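Local atomic coordinates of IWS1 (Encephalitozoon cuniculi, PDB entry 2XPP), a protein that probably acts as a transcription factor in RNA polymerase II transcription regulation, possibly in both the recruitment of TBP and the steps that follow. Residues Glu8-Leu13 against Lys51-Ser56; Lys15-Ile20 against Asp46-Lys51; Ser56-Gly61 against Lys92-His97; Glu65-Leu70 against Gly107-Phe112. All blocks are in the same frame, centred on the assembly; numbering follows the deposited sequence.

Contact 1: Glu8-Leu13 against Lys51-Ser56; sequences EISRSL and KALQES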
loop_
_atom_site.group_PDB
_atom_site.type_symbol
_atom_site.label_atom_id
_atom_site.label_comp_id
_atom_site.label_asym_id
_atom_site.label_seq_id
_atom_site.Cartn_x
_atom_site.Cartn_y
_atom_site.Cartn_z
ATOM N N GLU A 8 -8.183 -18.594 -7.095
ATOM C CA GLU A 8 -8.271 -18.154 -8.481
ATOM C C GLU A 8 -8.763 -16.720 -8.519
ATOM O O GLU A 8 -8.262 -15.886 -9.292
ATOM C CB GLU A 8 -9.188 -19.063 -9.279
ATOM C CG GLU A 8 -8.579 -20.428 -9.551
ATOM C CD GLU A 8 -9.594 -21.515 -9.966
ATOM O OE1 GLU A 8 -10.780 -21.207 -10.264
ATOM O OE2 GLU A 8 -9.194 -22.698 -10.010
ATOM N N ILE A 9 -9.762 -16.426 -7.688
ATOM C CA ILE A 9 -10.275 -15.048 -7.631
ATOM C C ILE A 9 -9.191 -14.074 -7.172
ATOM O O ILE A 9 -8.997 -13.021 -7.758
ATOM C CB ILE A 9 -11.583 -14.931 -6.775
ATOM C CG1 ILE A 9 -12.724 -15.631 -7.494
ATOM C CG2 ILE A 9 -11.922 -13.421 -6.576
ATOM C CD1 ILE A 9 -13.839 -16.111 -6.615
ATOM N N SER A 10 -8.456 -14.447 -6.134
ATOM C CA SER A 10 -7.472 -13.543 -5.576
ATOM C C SER A 10 -6.329 -13.349 -6.562
ATOM O O SER A 10 -5.864 -12.214 -6.758
ATOM C CB SER A 10 -6.958 -14.070 -4.235
ATOM O OG SER A 10 -8.015 -14.147 -3.290
ATOM N N ARG A 11 -5.888 -14.429 -7.208
ATOM C CA ARG A 11 -4.814 -14.323 -8.211
ATOM C C ARG A 11 -5.229 -13.462 -9.406
ATOM O O ARG A 11 -4.428 -12.669 -9.896
ATOM C CB ARG A 11 -4.354 -15.706 -8.663
ATOM C CG ARG A 11 -3.579 -16.406 -7.554
ATOM C CD ARG A 11 -3.193 -17.870 -7.822
ATOM N NE ARG A 11 -2.552 -18.393 -6.601
ATOM C CZ ARG A 11 -2.479 -19.667 -6.229
ATOM N NH1 ARG A 11 -3.042 -20.625 -6.967
ATOM N NH2 ARG A 11 -1.867 -19.994 -5.078
ATOM N N SER A 12 -6.477 -13.604 -9.853
ATOM C CA SER A 12 -7.041 -12.727 -10.912
ATOM C C SER A 12 -7.042 -11.217 -10.551
ATOM O O SER A 12 -6.620 -10.373 -11.360
ATOM C CB SER A 12 -8.446 -13.217 -11.306
ATOM O OG SER A 12 -9.109 -12.262 -12.132
ATOM N N LEU A 13 -7.507 -10.897 -9.348
ATOM C CA LEU A 13 -7.495 -9.513 -8.874
ATOM C C LEU A 13 -6.073 -8.970 -8.784
ATOM O O LEU A 13 -5.823 -7.858 -9.234
ATOM C CB LEU A 13 -8.231 -9.390 -7.541
ATOM C CG LEU A 13 -8.492 -7.944 -7.101
ATOM C CD1 LEU A 13 -9.308 -7.210 -8.143
ATOM C CD2 LEU A 13 -9.206 -7.916 -5.736
ATOM N N LYS A 51 -14.561 -9.536 3.062
ATOM C CA LYS A 51 -14.048 -10.318 4.190
ATOM C C LYS A 51 -13.788 -11.773 3.789
ATOM O O LYS A 51 -12.852 -12.390 4.303
ATOM C CB LYS A 51 -15.011 -10.258 5.385
ATOM C CG LYS A 51 -15.149 -8.833 5.997
ATOM C CD LYS A 51 -13.811 -8.219 6.391
ATOM C CE LYS A 51 -14.007 -7.026 7.297
ATOM N NZ LYS A 51 -12.745 -6.250 7.336
ATOM N N ALA A 52 -14.563 -12.293 2.844
ATOM C CA ALA A 52 -14.405 -13.705 2.448
ATOM C C ALA A 52 -13.113 -13.868 1.630
ATOM O O ALA A 52 -12.482 -14.931 1.679
ATOM C CB ALA A 52 -15.568 -14.170 1.644
ATOM N N LEU A 53 -12.734 -12.829 0.896
ATOM C CA LEU A 53 -11.507 -12.891 0.068
ATOM C C LEU A 53 -10.233 -12.518 0.826
ATOM O O LEU A 53 -9.099 -12.730 0.341
ATOM C CB LEU A 53 -11.608 -11.966 -1.133
ATOM C CG LEU A 53 -12.502 -12.291 -2.313
ATOM C CD1 LEU A 53 -12.295 -11.167 -3.326
ATOM C CD2 LEU A 53 -12.127 -13.629 -2.910
ATOM N N GLN A 54 -10.403 -11.939 2.012
ATOM C CA GLN A 54 -9.287 -11.214 2.636
ATOM C C GLN A 54 -8.043 -12.044 2.880
ATOM O O GLN A 54 -6.907 -11.620 2.549
ATOM C CB GLN A 54 -9.719 -10.550 3.953
ATOM C CG GLN A 54 -8.603 -9.656 4.512
ATOM C CD GLN A 54 -9.095 -8.747 5.615
ATOM O OE1 GLN A 54 -8.754 -8.962 6.786
ATOM N NE2 GLN A 54 -9.960 -7.751 5.257
ATOM N N GLU A 55 -8.221 -13.197 3.507
ATOM C CA GLU A 55 -7.061 -14.009 3.831
ATOM C C GLU A 55 -6.344 -14.511 2.594
ATOM O O GLU A 55 -5.130 -14.572 2.593
ATOM C CB GLU A 55 -7.440 -15.202 4.680
ATOM C CG GLU A 55 -7.581 -14.877 6.163
ATOM C CD GLU A 55 -6.313 -14.227 6.756
ATOM O OE1 GLU A 55 -5.258 -14.888 6.875
ATOM O OE2 GLU A 55 -6.393 -13.046 7.102
ATOM N N SER A 56 -7.106 -14.912 1.576
ATOM C CA SER A 56 -6.517 -15.368 0.316
ATOM C C SER A 56 -5.748 -14.245 -0.341
ATOM O O SER A 56 -4.637 -14.448 -0.833
ATOM C CB SER A 56 -7.579 -15.850 -0.663
ATOM O OG SER A 56 -8.197 -17.017 -0.196
#

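Contact 2: Lys15-Ile20 against Asp46-Lys51; sequences KRMQDI and DILMSK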
loop_
_atom_site.group_PDB
_atom_site.type_symbol
_atom_site.label_atom_id
_atom_site.label_comp_id
_atom_site.label_asym_id
_atom_site.label_seq_id
_atom_site.Cartn_x
_atom_site.Cartn_y
_atom_site.Cartn_z
ATOM N N LYS A 15 -3.464 -9.934 -10.563
ATOM C CA LYS A 15 -2.983 -9.691 -11.928
ATOM C C LYS A 15 -3.617 -8.426 -12.520
ATOM O O LYS A 15 -2.938 -7.647 -13.232
ATOM C CB LYS A 15 -3.270 -10.916 -12.808
ATOM C CG LYS A 15 -2.890 -10.722 -14.292
ATOM C CD LYS A 15 -3.239 -11.945 -15.143
ATOM C CE LYS A 15 -2.437 -11.994 -16.448
ATOM N NZ LYS A 15 -2.140 -10.634 -16.979
ATOM N N ARG A 16 -4.888 -8.202 -12.210
ATOM C CA ARG A 16 -5.553 -7.004 -12.700
ATOM C C ARG A 16 -4.875 -5.733 -12.166
ATOM O O ARG A 16 -4.618 -4.773 -12.929
ATOM C CB ARG A 16 -7.013 -7.008 -12.308
ATOM C CG ARG A 16 -7.800 -5.879 -12.930
ATOM C CD ARG A 16 -9.281 -6.032 -12.588
ATOM N NE ARG A 16 -9.982 -4.814 -12.969
ATOM C CZ ARG A 16 -11.210 -4.498 -12.581
ATOM N NH1 ARG A 16 -11.911 -5.335 -11.794
ATOM N NH2 ARG A 16 -11.735 -3.348 -12.996
ATOM N N MET A 17 -4.548 -5.747 -10.867
ATOM C CA MET A 17 -3.911 -4.595 -10.228
ATOM C C MET A 17 -2.525 -4.394 -10.789
ATOM O O MET A 17 -2.143 -3.241 -11.052
ATOM C CB MET A 17 -3.822 -4.780 -8.725
ATOM C CG MET A 17 -5.160 -4.533 -8.080
ATOM S SD MET A 17 -5.033 -4.521 -6.254
ATOM C CE MET A 17 -4.531 -2.801 -6.013
ATOM N N GLN A 18 -1.804 -5.501 -11.036
ATOM C CA GLN A 18 -0.474 -5.431 -11.640
ATOM C C GLN A 18 -0.526 -4.815 -13.032
ATOM O O GLN A 18 0.319 -3.991 -13.382
ATOM C CB GLN A 18 0.145 -6.836 -11.780
ATOM C CG GLN A 18 0.646 -7.418 -10.461
ATOM C CD GLN A 18 1.127 -8.854 -10.617
ATOM O OE1 GLN A 18 0.967 -9.458 -11.695
ATOM N NE2 GLN A 18 1.704 -9.415 -9.556
ATOM N N ASP A 19 -1.480 -5.267 -13.830
ATOM C CA ASP A 19 -1.559 -4.818 -15.215
ATOM C C ASP A 19 -1.867 -3.313 -15.267
ATOM O O ASP A 19 -1.274 -2.568 -16.089
ATOM C CB ASP A 19 -2.591 -5.644 -15.996
ATOM C CG ASP A 19 -2.109 -7.080 -16.254
ATOM O OD1 ASP A 19 -0.903 -7.352 -16.060
ATOM O OD2 ASP A 19 -2.955 -7.920 -16.638
ATOM N N ILE A 20 -2.773 -2.875 -14.396
ATOM C CA ILE A 20 -3.149 -1.446 -14.380
ATOM C C ILE A 20 -1.947 -0.599 -13.962
ATOM O O ILE A 20 -1.672 0.473 -14.550
ATOM C CB ILE A 20 -4.339 -1.210 -13.446
ATOM C CG1 ILE A 20 -5.606 -1.822 -14.050
ATOM C CG2 ILE A 20 -4.493 0.319 -13.139
ATOM C CD1 ILE A 20 -6.745 -2.014 -13.001
ATOM N N ASP A 46 -13.570 -1.939 -3.628
ATOM C CA ASP A 46 -14.740 -2.671 -3.146
ATOM C C ASP A 46 -14.452 -4.165 -3.029
ATOM O O ASP A 46 -14.811 -4.781 -2.026
ATOM C CB ASP A 46 -15.952 -2.423 -4.035
ATOM C CG ASP A 46 -16.602 -1.065 -3.768
ATOM O OD1 ASP A 46 -16.070 -0.270 -2.947
ATOM O OD2 ASP A 46 -17.639 -0.787 -4.388
ATOM N N ILE A 47 -13.798 -4.751 -4.031
ATOM C CA ILE A 47 -13.410 -6.159 -3.957
ATOM C C ILE A 47 -12.365 -6.428 -2.866
ATOM O O ILE A 47 -12.468 -7.424 -2.140
ATOM C CB ILE A 47 -12.901 -6.688 -5.311
ATOM C CG1 ILE A 47 -13.984 -6.498 -6.374
ATOM C CG2 ILE A 47 -12.411 -8.136 -5.187
ATOM C CD1 ILE A 47 -13.480 -6.657 -7.796
ATOM N N LEU A 48 -11.378 -5.552 -2.754
ATOM C CA LEU A 48 -10.336 -5.697 -1.748
ATOM C C LEU A 48 -10.899 -5.664 -0.343
ATOM O O LEU A 48 -10.226 -6.121 0.600
ATOM C CB LEU A 48 -9.298 -4.597 -1.897
ATOM C CG LEU A 48 -8.409 -4.646 -3.134
ATOM C CD1 LEU A 48 -7.592 -3.373 -3.123
ATOM C CD2 LEU A 48 -7.489 -5.891 -3.105
ATOM N N MET A 49 -12.109 -5.127 -0.204
ATOM C CA MET A 49 -12.781 -5.062 1.118
ATOM C C MET A 49 -13.508 -6.361 1.526
ATOM O O MET A 49 -14.024 -6.447 2.640
ATOM C CB MET A 49 -13.828 -3.914 1.166
ATOM C CG MET A 49 -13.295 -2.520 0.871
ATOM S SD MET A 49 -12.634 -1.801 2.349
ATOM C CE MET A 49 -12.583 -0.107 1.885
ATOM N N SER A 50 -13.630 -7.319 0.610
ATOM C CA SER A 50 -14.395 -8.545 0.857
ATOM C C SER A 50 -13.787 -9.296 2.018
ATOM O O SER A 50 -12.629 -9.646 1.989
ATOM C CB SER A 50 -14.354 -9.472 -0.382
ATOM O OG SER A 50 -14.852 -10.751 -0.031
ATOM N N LYS A 51 -14.561 -9.536 3.062
ATOM C CA LYS A 51 -14.048 -10.318 4.190
ATOM C C LYS A 51 -13.788 -11.773 3.789
ATOM O O LYS A 51 -12.852 -12.390 4.303
ATOM C CB LYS A 51 -15.011 -10.258 5.385
ATOM C CG LYS A 51 -15.149 -8.833 5.997
ATOM C CD LYS A 51 -13.811 -8.219 6.391
ATOM C CE LYS A 51 -14.007 -7.026 7.297
ATOM N NZ LYS A 51 -12.745 -6.250 7.336
#

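Contact 3: Ser56-Gly61 against Lys92-His97; sequences SLLDEG and KTMKIH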
loop_
_atom_site.group_PDB
_atom_site.type_symbol
_atom_site.label_atom_id
_atom_site.label_comp_id
_atom_site.label_asym_id
_atom_site.label_seq_id
_atom_site.Cartn_x
_atom_site.Cartn_y
_atom_site.Cartn_z
ATOM N N SER A 56 -7.106 -14.912 1.576
ATOM C CA SER A 56 -6.517 -15.368 0.316
ATOM C C SER A 56 -5.748 -14.245 -0.341
ATOM O O SER A 56 -4.637 -14.448 -0.833
ATOM C CB SER A 56 -7.579 -15.850 -0.663
ATOM O OG SER A 56 -8.197 -17.017 -0.196
ATOM N N LEU A 57 -6.320 -13.031 -0.343
ATOM C CA LEU A 57 -5.640 -11.879 -0.901
ATOM C C LEU A 57 -4.301 -11.615 -0.171
ATOM O O LEU A 57 -3.266 -11.386 -0.821
ATOM C CB LEU A 57 -6.562 -10.645 -0.882
ATOM C CG LEU A 57 -7.714 -10.653 -1.874
ATOM C CD1 LEU A 57 -8.660 -9.533 -1.488
ATOM C CD2 LEU A 57 -7.222 -10.465 -3.308
ATOM N N LEU A 58 -4.309 -11.684 1.156
ATOM C CA LEU A 58 -3.100 -11.396 1.928
ATOM C C LEU A 58 -2.071 -12.497 1.653
ATOM O O LEU A 58 -0.886 -12.202 1.442
ATOM C CB LEU A 58 -3.416 -11.320 3.420
ATOM C CG LEU A 58 -4.213 -10.086 3.840
ATOM C CD1 LEU A 58 -4.647 -10.201 5.300
ATOM C CD2 LEU A 58 -3.336 -8.784 3.590
ATOM N N ASP A 59 -2.543 -13.751 1.620
ATOM C CA ASP A 59 -1.689 -14.925 1.354
ATOM C C ASP A 59 -1.051 -14.861 -0.039
ATOM O O ASP A 59 0.086 -15.347 -0.236
ATOM C CB ASP A 59 -2.473 -16.239 1.478
ATOM C CG ASP A 59 -2.743 -16.642 2.912
ATOM O OD1 ASP A 59 -2.209 -15.996 3.837
ATOM O OD2 ASP A 59 -3.475 -17.644 3.125
ATOM N N GLU A 60 -1.777 -14.289 -0.998
ATOM C CA GLU A 60 -1.287 -14.156 -2.349
ATOM C C GLU A 60 -0.477 -12.883 -2.581
ATOM O O GLU A 60 -0.126 -12.581 -3.725
ATOM C CB GLU A 60 -2.407 -14.294 -3.385
ATOM C CG GLU A 60 -2.960 -15.746 -3.501
ATOM C CD GLU A 60 -1.880 -16.817 -3.796
ATOM O OE1 GLU A 60 -1.221 -16.752 -4.861
ATOM O OE2 GLU A 60 -1.684 -17.736 -2.966
ATOM N N GLY A 61 -0.176 -12.151 -1.503
ATOM C CA GLY A 61 0.751 -10.985 -1.589
ATOM C C GLY A 61 0.118 -9.726 -2.150
ATOM O O GLY A 61 0.803 -8.870 -2.731
ATOM N N LYS A 92 -6.813 -0.252 6.254
ATOM C CA LYS A 92 -7.270 -0.116 7.637
ATOM C C LYS A 92 -8.179 -1.286 8.016
ATOM O O LYS A 92 -8.265 -1.686 9.215
ATOM C CB LYS A 92 -8.055 1.200 7.820
ATOM C CG LYS A 92 -8.511 1.434 9.194
ATOM C CD LYS A 92 -9.033 2.856 9.267
ATOM C CE LYS A 92 -10.285 2.956 10.086
ATOM N NZ LYS A 92 -10.714 4.391 10.094
ATOM N N THR A 93 -8.855 -1.838 7.009
ATOM C CA THR A 93 -9.851 -2.890 7.227
ATOM C C THR A 93 -9.253 -4.295 7.263
ATOM O O THR A 93 -9.967 -5.244 7.602
ATOM C CB THR A 93 -10.996 -2.912 6.162
ATOM O OG1 THR A 93 -10.518 -3.414 4.912
ATOM C CG2 THR A 93 -11.656 -1.524 5.971
ATOM N N MET A 94 -7.991 -4.429 6.887
ATOM C CA MET A 94 -7.363 -5.756 6.742
ATOM C C MET A 94 -6.649 -6.243 7.999
ATOM O O MET A 94 -6.022 -5.437 8.720
ATOM C CB MET A 94 -6.373 -5.706 5.564
ATOM C CG MET A 94 -7.103 -5.635 4.265
ATOM S SD MET A 94 -5.913 -5.376 2.946
ATOM C CE MET A 94 -6.817 -6.049 1.571
ATOM N N LYS A 95 -6.738 -7.560 8.278
ATOM C CA LYS A 95 -6.072 -8.127 9.450
ATOM C C LYS A 95 -4.599 -8.416 9.088
ATOM O O LYS A 95 -4.219 -9.561 8.857
ATOM C CB LYS A 95 -6.778 -9.401 9.941
ATOM C CG LYS A 95 -8.162 -9.108 10.485
ATOM C CD LYS A 95 -8.841 -10.308 11.114
ATOM C CE LYS A 95 -10.270 -9.954 11.532
ATOM N NZ LYS A 95 -11.051 -11.100 12.168
ATOM N N ILE A 96 -3.806 -7.347 9.120
ATOM C CA ILE A 96 -2.401 -7.336 8.682
ATOM C C ILE A 96 -1.455 -7.588 9.844
ATOM O O ILE A 96 -1.514 -6.897 10.876
ATOM C CB ILE A 96 -2.116 -6.028 7.937
ATOM C CG1 ILE A 96 -2.875 -6.021 6.589
ATOM C CG2 ILE A 96 -0.644 -5.851 7.709
ATOM C CD1 ILE A 96 -2.899 -4.624 5.893
ATOM N N HIS A 97 -0.585 -8.572 9.684
ATOM C CA HIS A 97 0.260 -8.992 10.775
ATOM C C HIS A 97 1.711 -8.837 10.363
ATOM O O HIS A 97 2.013 -8.510 9.211
ATOM C CB HIS A 97 -0.063 -10.438 11.210
ATOM C CG HIS A 97 -1.489 -10.629 11.669
ATOM N ND1 HIS A 97 -2.168 -9.692 12.426
ATOM C CD2 HIS A 97 -2.368 -11.633 11.445
ATOM C CE1 HIS A 97 -3.396 -10.123 12.665
ATOM N NE2 HIS A 97 -3.543 -11.301 12.084
#

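Contact 4: Glu65-Leu70 against Gly107-Phe112; sequences EIKGWL and GKIVYF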
loop_
_atom_site.group_PDB
_atom_site.type_symbol
_atom_site.label_atom_id
_atom_site.label_comp_id
_atom_site.label_asym_id
_atom_site.label_seq_id
_atom_site.Cartn_x
_atom_site.Cartn_y
_atom_site.Cartn_z
ATOM N N GLU A 65 0.793 -5.208 -4.461
ATOM C CA GLU A 65 0.092 -4.408 -5.499
ATOM C C GLU A 65 -0.486 -3.143 -4.871
ATOM O O GLU A 65 -0.442 -2.064 -5.480
ATOM C CB GLU A 65 -1.049 -5.201 -6.167
ATOM C CG GLU A 65 -0.476 -6.179 -7.218
ATOM C CD GLU A 65 0.397 -7.259 -6.604
ATOM O OE1 GLU A 65 0.042 -7.842 -5.541
ATOM O OE2 GLU A 65 1.462 -7.546 -7.182
ATOM N N ILE A 66 -1.009 -3.266 -3.642
ATOM C CA ILE A 66 -1.527 -2.070 -2.954
ATOM C C ILE A 66 -0.385 -1.045 -2.763
ATOM O O ILE A 66 -0.549 0.154 -3.085
ATOM C CB ILE A 66 -2.224 -2.400 -1.647
ATOM C CG1 ILE A 66 -3.532 -3.156 -1.973
ATOM C CG2 ILE A 66 -2.577 -1.084 -0.898
ATOM C CD1 ILE A 66 -4.166 -3.807 -0.665
ATOM N N LYS A 67 0.758 -1.525 -2.268
ATOM C CA LYS A 67 1.980 -0.708 -2.151
ATOM C C LYS A 67 2.329 -0.036 -3.489
ATOM O O LYS A 67 2.570 1.165 -3.534
ATOM C CB LYS A 67 3.145 -1.581 -1.741
ATOM C CG LYS A 67 4.509 -0.840 -1.659
ATOM C CD LYS A 67 5.599 -1.834 -1.285
ATOM C CE LYS A 67 6.891 -1.128 -1.041
ATOM N NZ LYS A 67 7.966 -2.197 -0.974
ATOM N N GLY A 68 2.390 -0.831 -4.552
ATOM C CA GLY A 68 2.682 -0.283 -5.906
ATOM C C GLY A 68 1.760 0.840 -6.318
ATOM O O GLY A 68 2.207 1.863 -6.896
ATOM N N TRP A 69 0.474 0.640 -6.122
ATOM C CA TRP A 69 -0.520 1.685 -6.450
ATOM C C TRP A 69 -0.342 2.968 -5.618
ATOM O O TRP A 69 -0.716 4.077 -6.080
ATOM C CB TRP A 69 -1.935 1.153 -6.267
ATOM C CG TRP A 69 -2.489 0.302 -7.415
ATOM C CD1 TRP A 69 -1.887 -0.733 -8.084
ATOM C CD2 TRP A 69 -3.809 0.418 -7.960
ATOM N NE1 TRP A 69 -2.754 -1.243 -9.040
ATOM C CE2 TRP A 69 -3.938 -0.558 -8.969
ATOM C CE3 TRP A 69 -4.887 1.288 -7.708
ATOM C CZ2 TRP A 69 -5.128 -0.713 -9.721
ATOM C CZ3 TRP A 69 -6.050 1.147 -8.449
ATOM C CH2 TRP A 69 -6.149 0.153 -9.452
ATOM N N LEU A 70 0.191 2.846 -4.407
ATOM C CA LEU A 70 0.417 4.040 -3.530
ATOM C C LEU A 70 1.762 4.724 -3.795
ATOM O O LEU A 70 2.005 5.866 -3.371
ATOM C CB LEU A 70 0.401 3.568 -2.077
ATOM C CG LEU A 70 -1.010 3.166 -1.551
ATOM C CD1 LEU A 70 -0.834 2.527 -0.157
ATOM C CD2 LEU A 70 -1.948 4.404 -1.445
ATOM N N GLY A 107 4.414 -1.047 4.732
ATOM C CA GLY A 107 4.668 -0.087 5.780
ATOM C C GLY A 107 5.539 1.093 5.354
ATOM O O GLY A 107 5.364 2.205 5.881
ATOM N N LYS A 108 6.458 0.855 4.422
ATOM C CA LYS A 108 7.417 1.892 4.041
ATOM C C LYS A 108 6.717 3.009 3.292
ATOM O O LYS A 108 7.015 4.170 3.535
ATOM C CB LYS A 108 8.576 1.321 3.256
ATOM C CG LYS A 108 9.381 0.399 4.164
ATOM C CD LYS A 108 10.295 -0.429 3.417
ATOM C CE LYS A 108 11.113 -1.278 4.363
ATOM N NZ LYS A 108 12.053 -2.017 3.543
ATOM N N ILE A 109 5.805 2.660 2.391
ATOM C CA ILE A 109 5.062 3.728 1.662
ATOM C C ILE A 109 4.037 4.404 2.571
ATOM O O ILE A 109 3.887 5.624 2.528
ATOM C CB ILE A 109 4.440 3.257 0.311
ATOM C CG1 ILE A 109 3.921 4.474 -0.515
ATOM C CG2 ILE A 109 3.270 2.240 0.513
ATOM C CD1 ILE A 109 4.979 5.545 -0.901
ATOM N N VAL A 110 3.391 3.629 3.444
ATOM C CA VAL A 110 2.452 4.254 4.385
ATOM C C VAL A 110 3.195 5.187 5.345
ATOM O O VAL A 110 2.693 6.281 5.647
ATOM C CB VAL A 110 1.617 3.197 5.133
ATOM C CG1 VAL A 110 0.736 3.877 6.237
ATOM C CG2 VAL A 110 0.751 2.384 4.093
ATOM N N TYR A 111 4.396 4.760 5.787
ATOM C CA TYR A 111 5.218 5.597 6.622
ATOM C C TYR A 111 5.517 6.916 5.890
ATOM O O TYR A 111 5.416 8.013 6.485
ATOM C CB TYR A 111 6.485 4.876 7.111
ATOM C CG TYR A 111 7.238 5.777 8.060
ATOM C CD1 TYR A 111 6.829 5.913 9.395
ATOM C CD2 TYR A 111 8.277 6.588 7.586
ATOM C CE1 TYR A 111 7.481 6.782 10.258
ATOM C CE2 TYR A 111 8.935 7.471 8.438
ATOM C CZ TYR A 111 8.538 7.547 9.773
ATOM O OH TYR A 111 9.207 8.409 10.625
ATOM N N PHE A 112 5.856 6.818 4.590
ATOM C CA PHE A 112 6.129 8.031 3.853
ATOM C C PHE A 112 4.902 8.964 3.812
ATOM O O PHE A 112 5.028 10.187 3.981
ATOM C CB PHE A 112 6.628 7.722 2.435
ATOM C CG PHE A 112 6.820 8.974 1.616
ATOM C CD1 PHE A 112 7.817 9.911 1.957
ATOM C CD2 PHE A 112 5.972 9.228 0.574
ATOM C CE1 PHE A 112 7.968 11.112 1.197
ATOM C CE2 PHE A 112 6.099 10.409 -0.177
ATOM C CZ PHE A 112 7.076 11.338 0.140
#

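Contact 1: Glu8-Leu13 against Lys51-Ser56
Ser10 OG is held by a hydrogen bond to Val6 O, one turn back in its own helix, and the same Ser10 OG lies 3.2 Å from Ser56 CB. The hydroxyl lies beside its backbone N (chi1 -62°), which lets it bond back along the helix and still face the other segment. The two backbones are nearest here, Ser10 CA lying 6.2 Å from Ser56 CA, a spacing that two small serines permit. The contact joins the long helix 5-30 to helix 54-59 and the turn that leads into it, within the all-helical fold of this IWS1 family member. Beside the serines, Ile9 and Leu53 cross at about a right angle. Ile9 CG2 is anti to the backbone N and reaches into the fork of the leucine, 3.7 Å from Leu53 CD2 and 4.0 Å from Leu53 CD1. Leu53 also rests on Val6 and Ile47. The residue after Ser10, Arg11, forms a salt bridge with Glu60.

Contact 2: Lys15-Ile20 against Asp46-Lys51
Met17 reaches across from helix 5-30 with its thioether and meets one branch of Leu48, with Met17 SD 4.2 Å from Leu48 CD1. The backbones stay well apart, Met17 CA and Leu48 CA being 10.7 Å from each other, and side chains have to bridge the interval. On the methionine side the extended second torsion (chi2 -172°) carries the sulfur outward. Leu48 leaves its backbone at an angle to helix 5-30, and its CD1 methyl makes the approach. A second, looser touch lies alongside: Arg16 NH1 is 4.5 Å from Ile47 CD1, with the methyl oblique to the guanidinium plane. The polar end of that arginine belongs to helix 36-48 all the same, since NH1 forms a salt bridge with Glu43 and NH2 a hydrogen bond with Asn40. Helices 5-30 and 36-48 follow one another in the chain and run in opposite directions as a helical hairpin, and this contact lies between its two arms. Ile62 of helix 62-70 touches both Met17 and Leu48. No hydrogen bond links the two segments, so they meet through modest dispersion contacts, and the Arg16 bonds to Glu43 and Asn40 add directional polar ties beside them.

Contact 3: Ser56-Gly61 against Lys92-His97
One face of the His97 imidazole carries Lys95 O, 3.7 Å above the ring plane and over its centre, and this same Lys95 O meets Leu58 CD1 at 3.6 Å. At the ring's rim, His97 ND1 makes a weak hydrogen bond to Glu137. Leu58 is the residue that reaches over from helix 54-59; with CG beside the backbone N (chi1 -71°), its two methyls meet different parts of the loop. CD1 lies against the Lys95 carbonyl, whereas CD2 turns to the apolar side chains, with Leu58 CD2 4.1 Å from Ile96 CG1 and 4.3 Å from Met94 SD. Leu58 and Ile96 cross at about a right angle. The loop is bent at Lys95, the centre of an inverse gamma turn closed by a weak bond from Ile96 N to Met94 O; the bend brings the carbonyl of Lys95 to the leucine while its amino group points off from helix 54-59. Just after Leu58, helix 54-59 ends in a Schellman motif with Gly61 at C-prime. Gln54 OE1 adds a polar tie by accepting a hydrogen bond from Lys95 N. The contact thus sets helix 54-59 against the link between helices 81-92 and 98-104, with Leu63 of helix 62-70 touching both Leu58 and Ile96, and Leu101 and His100 of helix 98-104 packing on Ile96 and Leu58 respectively.

Contact 4: Glu65-Leu70 against Gly107-Phe112
Apolar packing carries this contact, and Ile109 of helix 106-115 is its centre, touching both Lys67 and Leu70 of helix 62-70. Its CG2 branch, flanked by the backbone N and the carbonyl carbon, faces two partners: Ile109 CG2 is 4.0 Å from Lys67 CG and 4.1 Å from Leu70 CB. The other branch, with CG1 anti to the backbone N (chi1 -169°), follows the end of helix 62-70, where Ile109 CG1 is 4.0 Å from Leu70 CB and 3.7 Å from Leu70 O. The two helices pack together within the TFIIS N-terminal family region. Among polar interactions, Leu70 O accepts a hydrogen bond from Tyr113 OH. The extended Lys67 chain slants past Ile109, touching it through CG, and its NZ bonds Ser104 O. Lys67 NZ and Lys108 NZ stand 6.1 Å apart. An aromatic side chain of another protein packs on both Lys67 and Ile109. The lysine therefore serves as an aliphatic wall as well as a donor, and the two nearby ammonium groups probably make this edge locally positive.

Overall arrangement
Contacts 1 and 2 both lie along helix 5-30, and Leu13 and Leu53 packing on Ile47 make them continuous. Contact 1 is the most peripheral, centred about 15 Å from the centre of the chain, and mixes serine and aliphatic groups; contact 4 is the most central, at about 6 Å, and is chiefly aliphatic. Contact 2, partly buried and centred about 10 Å out, combines a thioether, aliphatic groups and an arginine. Contact 3 is buried but sets a leucine against a loop, not against a helix; it shares Ser56 and helix 54-59 with contact 1. Contacts 2 and 4 are bridged by Trp69 NE1 to Met17 O and by Gln18 to Glu65. No hydrogen bond crosses within any of the four.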